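PDB 5INW: putative angiotensinogen from Lampetra fluviatilis, which probably inhibits serine proteases as a heparin-binding member of the serpin family, with heparin promoting its inhibition of thrombin. Local coordinates for residues L349-L360 with K392-E403. The protein carries 1 engineered substitution. Numbering follows the deposited sequence.
Sequences LPKFKISVSYDL and KITHKSVLHVNE
V401 lies over one face of the F352 ring, its CG2 3.7 Å from F352 CZ, while CD2 of L399 reaches the rim of the same ring at CE2 (3.9 Å). With CG of F352 set between its backbone N and carbonyl carbon (chi1 59°), the ring leans across to the neighbouring strand and meets both aliphatic side chains. Beneath this cluster the backbones of F352 and V401 form a hydrogen-bonded antiparallel pair, V401 N giving the shorter bond to F352 O (3.0 Å). The same ladder continues through I354–L399, V356–S397 and Y358–H395, and L360 N adds a further bond to I393 O.

At the far end H395, on the same side of the sheet as F352, presents CB to L360 CD1 at 3.7 Å. Its imidazole is held by bonds to T412 and the backbone N of S109, and these should restrict its rotation.

On the other face, the aliphatic chain of K353 runs over the H400 ring, CD about 4.1 Å above its plane. Just before strand 352-359 begins, K351 reaches past N402 to a long salt bridge between its NZ and E403 OE1 (3.5 Å), while E403 OE2 bonds T261. A leucine in place of K351 would probably leave E403 without this charged mate.

Pairing with 273-283 belongs to the L349 and K351 end alone. Helix 110-122 packs against the H395 and L360 side. Strand 392-401 is the inner one, between 352-359 and 405-417: s6A paired with s5A in the central serpin beta-sheet A, with 405-417 the inserted reactive loop of the cleaved form.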
loop_
_atom_site.group_PDB
_atom_site.type_symbol
_atom_site.label_atom_id
_atom_site.label_comp_id
_atom_site.label_asym_id
_atom_site.label_seq_id
_atom_site.Cartn_x
_atom_site.Cartn_y
_atom_site.Cartn_z
ATOM N N LEU A 349 13.347 -18.795 0.342
ATOM C CA LEU A 349 12.216 -17.874 0.494
ATOM C C LEU A 349 10.865 -18.575 0.419
ATOM O O LEU A 349 10.589 -19.219 -0.603
ATOM C CB LEU A 349 12.243 -16.833 -0.635
ATOM C CG LEU A 349 11.234 -15.661 -0.684
ATOM C CD1 LEU A 349 11.465 -14.757 0.505
ATOM C CD2 LEU A 349 11.375 -14.861 -1.984
ATOM N N PRO A 350 9.979 -18.369 1.436
ATOM C CA PRO A 350 8.621 -18.928 1.401
ATOM C C PRO A 350 7.794 -18.524 0.178
ATOM O O PRO A 350 7.992 -17.451 -0.370
ATOM C CB PRO A 350 7.987 -18.378 2.672
ATOM C CG PRO A 350 9.125 -18.189 3.614
ATOM C CD PRO A 350 10.289 -17.784 2.757
ATOM N N LYS A 351 6.900 -19.429 -0.229
ATOM C CA LYS A 351 5.884 -19.253 -1.279
ATOM C C LYS A 351 4.554 -19.229 -0.504
ATOM O O LYS A 351 4.268 -20.128 0.306
ATOM C CB LYS A 351 5.952 -20.435 -2.252
ATOM C CG LYS A 351 4.833 -20.598 -3.282
ATOM C CD LYS A 351 5.138 -21.835 -4.137
ATOM C CE LYS A 351 3.947 -22.473 -4.840
ATOM N NZ LYS A 351 3.295 -21.650 -5.915
ATOM N N PHE A 352 3.766 -18.186 -0.711
ATOM C CA PHE A 352 2.613 -17.937 0.131
ATOM C C PHE A 352 1.711 -16.909 -0.478
ATOM O O PHE A 352 2.144 -16.141 -1.333
ATOM C CB PHE A 352 3.055 -17.415 1.492
ATOM C CG PHE A 352 3.853 -16.136 1.431
ATOM C CD1 PHE A 352 5.210 -16.171 1.216
ATOM C CD2 PHE A 352 3.253 -14.899 1.584
ATOM C CE1 PHE A 352 5.951 -14.992 1.147
ATOM C CE2 PHE A 352 3.989 -13.723 1.518
ATOM C CZ PHE A 352 5.345 -13.774 1.309
ATOM N N LYS A 353 0.447 -16.938 -0.055
ATOM C CA LYS A 353 -0.535 -15.883 -0.348
ATOM C C LYS A 353 -1.128 -15.474 0.998
ATOM O O LYS A 353 -1.741 -16.296 1.679
ATOM C CB LYS A 353 -1.621 -16.379 -1.299
ATOM C CG LYS A 353 -2.419 -15.261 -1.946
ATOM C CD LYS A 353 -3.413 -15.812 -2.957
ATOM C CE LYS A 353 -3.894 -14.734 -3.921
ATOM N NZ LYS A 353 -5.185 -15.158 -4.561
ATOM N N ILE A 354 -0.898 -14.230 1.392
ATOM C CA ILE A 354 -1.515 -13.665 2.589
ATOM C C ILE A 354 -2.360 -12.440 2.262
ATOM O O ILE A 354 -2.041 -11.722 1.324
ATOM C CB ILE A 354 -0.473 -13.269 3.648
ATOM C CG1 ILE A 354 0.454 -12.132 3.188
ATOM C CG2 ILE A 354 0.333 -14.479 4.078
ATOM C CD1 ILE A 354 0.934 -11.269 4.331
ATOM N N SER A 355 -3.440 -12.213 3.000
ATOM C CA SER A 355 -4.249 -10.993 2.831
ATOM C C SER A 355 -4.618 -10.410 4.150
ATOM O O SER A 355 -4.811 -11.135 5.090
ATOM C CB SER A 355 -5.501 -11.251 2.011
ATOM O OG SER A 355 -6.219 -12.349 2.491
ATOM N N VAL A 356 -4.699 -9.085 4.226
ATOM C CA VAL A 356 -4.841 -8.331 5.491
ATOM C C VAL A 356 -5.929 -7.288 5.293
ATOM O O VAL A 356 -6.050 -6.748 4.207
ATOM C CB VAL A 356 -3.518 -7.609 5.797
ATOM C CG1 VAL A 356 -3.613 -6.814 7.094
ATOM C CG2 VAL A 356 -2.341 -8.602 5.797
ATOM N N SER A 357 -6.715 -6.989 6.317
ATOM C CA SER A 357 -7.715 -5.904 6.233
ATOM C C SER A 357 -7.493 -4.934 7.344
ATOM O O SER A 357 -7.100 -5.308 8.424
ATOM C CB SER A 357 -9.129 -6.436 6.341
ATOM O OG SER A 357 -9.382 -7.312 5.290
ATOM N N TYR A 358 -7.836 -3.680 7.111
ATOM C CA TYR A 358 -7.779 -2.686 8.151
ATOM C C TYR A 358 -8.986 -1.787 8.116
ATOM O O TYR A 358 -9.656 -1.641 7.095
ATOM C CB TYR A 358 -6.531 -1.843 8.023
ATOM C CG TYR A 358 -5.188 -2.577 8.004
ATOM C CD1 TYR A 358 -4.518 -2.872 9.175
ATOM C CD2 TYR A 358 -4.571 -2.884 6.798
ATOM C CE1 TYR A 358 -3.291 -3.472 9.164
ATOM C CE2 TYR A 358 -3.339 -3.484 6.763
ATOM C CZ TYR A 358 -2.697 -3.785 7.953
ATOM O OH TYR A 358 -1.469 -4.409 7.927
ATOM N N ASP A 359 -9.305 -1.249 9.293
ATOM C CA ASP A 359 -10.148 -0.070 9.450
ATOM C C ASP A 359 -9.129 0.972 9.956
ATOM O O ASP A 359 -8.459 0.748 10.944
ATOM C CB ASP A 359 -11.266 -0.380 10.435
ATOM C CG ASP A 359 -12.110 0.829 10.770
ATOM O OD1 ASP A 359 -11.581 1.813 11.322
ATOM O OD2 ASP A 359 -13.329 0.781 10.514
ATOM N N LEU A 360 -8.957 2.063 9.239
ATOM C CA LEU A 360 -7.809 2.918 9.481
ATOM C C LEU A 360 -8.135 4.134 10.347
ATOM O O LEU A 360 -7.259 4.974 10.589
ATOM C CB LEU A 360 -7.256 3.412 8.146
ATOM C CG LEU A 360 -6.744 2.377 7.165
ATOM C CD1 LEU A 360 -6.285 3.054 5.876
ATOM C CD2 LEU A 360 -5.612 1.617 7.798
ATOM N N LYS A 392 -16.097 6.315 7.267
ATOM C CA LYS A 392 -15.382 5.071 7.277
ATOM C C LYS A 392 -14.273 5.039 6.204
ATOM O O LYS A 392 -14.492 5.468 5.043
ATOM C CB LYS A 392 -16.391 3.946 7.003
ATOM C CG LYS A 392 -15.761 2.548 6.983
ATOM C CD LYS A 392 -16.703 1.445 7.456
ATOM C CE LYS A 392 -16.010 0.463 8.400
ATOM N NZ LYS A 392 -16.976 -0.297 9.272
ATOM N N ILE A 393 -13.131 4.461 6.580
ATOM C CA ILE A 393 -12.027 4.162 5.657
ATOM C C ILE A 393 -11.435 2.770 5.844
ATOM O O ILE A 393 -10.859 2.478 6.869
ATOM C CB ILE A 393 -10.864 5.125 5.858
ATOM C CG1 ILE A 393 -11.309 6.549 5.601
ATOM C CG2 ILE A 393 -9.729 4.800 4.914
ATOM C CD1 ILE A 393 -10.163 7.551 5.646
ATOM N N THR A 394 -11.597 1.915 4.858
ATOM C CA THR A 394 -11.047 0.579 4.941
ATOM C C THR A 394 -9.835 0.530 4.038
ATOM O O THR A 394 -9.662 1.390 3.196
ATOM C CB THR A 394 -12.113 -0.504 4.622
ATOM O OG1 THR A 394 -12.848 -0.182 3.436
ATOM C CG2 THR A 394 -13.114 -0.532 5.733
ATOM N N HIS A 395 -8.958 -0.426 4.299
ATOM C CA HIS A 395 -7.833 -0.713 3.445
ATOM C C HIS A 395 -7.676 -2.195 3.459
ATOM O O HIS A 395 -7.700 -2.786 4.477
ATOM C CB HIS A 395 -6.560 -0.041 3.912
ATOM C CG HIS A 395 -5.432 -0.246 2.970
ATOM N ND1 HIS A 395 -5.271 0.504 1.829
ATOM C CD2 HIS A 395 -4.472 -1.188 2.932
ATOM C CE1 HIS A 395 -4.235 0.054 1.153
ATOM N NE2 HIS A 395 -3.729 -0.967 1.807
ATOM N N LYS A 396 -7.567 -2.792 2.298
ATOM C CA LYS A 396 -7.512 -4.249 2.128
ATOM C C LYS A 396 -6.370 -4.523 1.127
ATOM O O LYS A 396 -6.219 -3.797 0.120
ATOM C CB LYS A 396 -8.863 -4.702 1.596
ATOM C CG LYS A 396 -9.237 -6.132 1.885
ATOM C CD LYS A 396 -8.718 -7.134 0.827
ATOM C CE LYS A 396 -8.981 -8.586 1.235
ATOM N NZ LYS A 396 -9.221 -9.458 0.058
ATOM N N SER A 397 -5.519 -5.504 1.406
ATOM C CA SER A 397 -4.381 -5.812 0.505
ATOM C C SER A 397 -4.012 -7.276 0.450
ATOM O O SER A 397 -4.269 -7.982 1.387
ATOM C CB SER A 397 -3.167 -4.998 0.928
ATOM O OG SER A 397 -2.865 -5.347 2.261
ATOM N N VAL A 398 -3.421 -7.724 -0.649
ATOM C CA VAL A 398 -3.016 -9.112 -0.811
ATOM C C VAL A 398 -1.598 -9.240 -1.392
ATOM O O VAL A 398 -1.231 -8.476 -2.265
ATOM C CB VAL A 398 -3.949 -9.867 -1.754
ATOM C CG1 VAL A 398 -3.626 -11.376 -1.735
ATOM C CG2 VAL A 398 -5.392 -9.642 -1.381
ATOM N N LEU A 399 -0.815 -10.203 -0.887
ATOM C CA LEU A 399 0.552 -10.436 -1.337
ATOM C C LEU A 399 0.684 -11.897 -1.703
ATOM O O LEU A 399 0.370 -12.736 -0.907
ATOM C CB LEU A 399 1.584 -10.046 -0.257
ATOM C CG LEU A 399 3.047 -10.319 -0.649
ATOM C CD1 LEU A 399 3.433 -9.586 -1.938
ATOM C CD2 LEU A 399 4.001 -9.957 0.486
ATOM N N HIS A 400 1.118 -12.170 -2.921
ATOM C CA HIS A 400 1.280 -13.507 -3.415
ATOM C C HIS A 400 2.697 -13.574 -3.951
ATOM O O HIS A 400 3.043 -12.872 -4.855
ATOM C CB HIS A 400 0.214 -13.805 -4.495
ATOM C CG HIS A 400 0.161 -15.239 -4.961
ATOM N ND1 HIS A 400 -0.360 -15.605 -6.192
ATOM C CD2 HIS A 400 0.579 -16.393 -4.379
ATOM C CE1 HIS A 400 -0.271 -16.920 -6.343
ATOM N NE2 HIS A 400 0.285 -17.422 -5.251
ATOM N N VAL A 401 3.532 -14.364 -3.319
ATOM C CA VAL A 401 4.860 -14.645 -3.810
ATOM C C VAL A 401 4.915 -16.106 -4.324
ATOM O O VAL A 401 4.421 -17.039 -3.659
ATOM C CB VAL A 401 5.913 -14.403 -2.694
ATOM C CG1 VAL A 401 7.307 -14.782 -3.171
ATOM C CG2 VAL A 401 5.864 -12.939 -2.243
ATOM N N ASN A 402 5.511 -16.292 -5.500
ATOM C CA ASN A 402 5.716 -17.601 -6.039
ATOM C C ASN A 402 6.979 -17.642 -6.889
ATOM O O ASN A 402 7.714 -16.676 -6.914
ATOM C CB ASN A 402 4.442 -18.090 -6.742
ATOM C CG ASN A 402 4.146 -17.387 -8.041
ATOM O OD1 ASN A 402 4.907 -16.537 -8.552
ATOM N ND2 ASN A 402 3.017 -17.770 -8.619
ATOM N N GLU A 403 7.231 -18.762 -7.564
ATOM C CA GLU A 403 8.426 -18.942 -8.377
ATOM C C GLU A 403 8.576 -17.912 -9.494
ATOM O O GLU A 403 9.696 -17.587 -9.827
ATOM C CB GLU A 403 8.450 -20.360 -9.004
ATOM C CG GLU A 403 8.771 -21.509 -8.053
ATOM C CD GLU A 403 7.617 -22.007 -7.188
ATOM O OE1 GLU A 403 6.497 -21.467 -7.261
ATOM O OE2 GLU A 403 7.840 -22.997 -6.441
#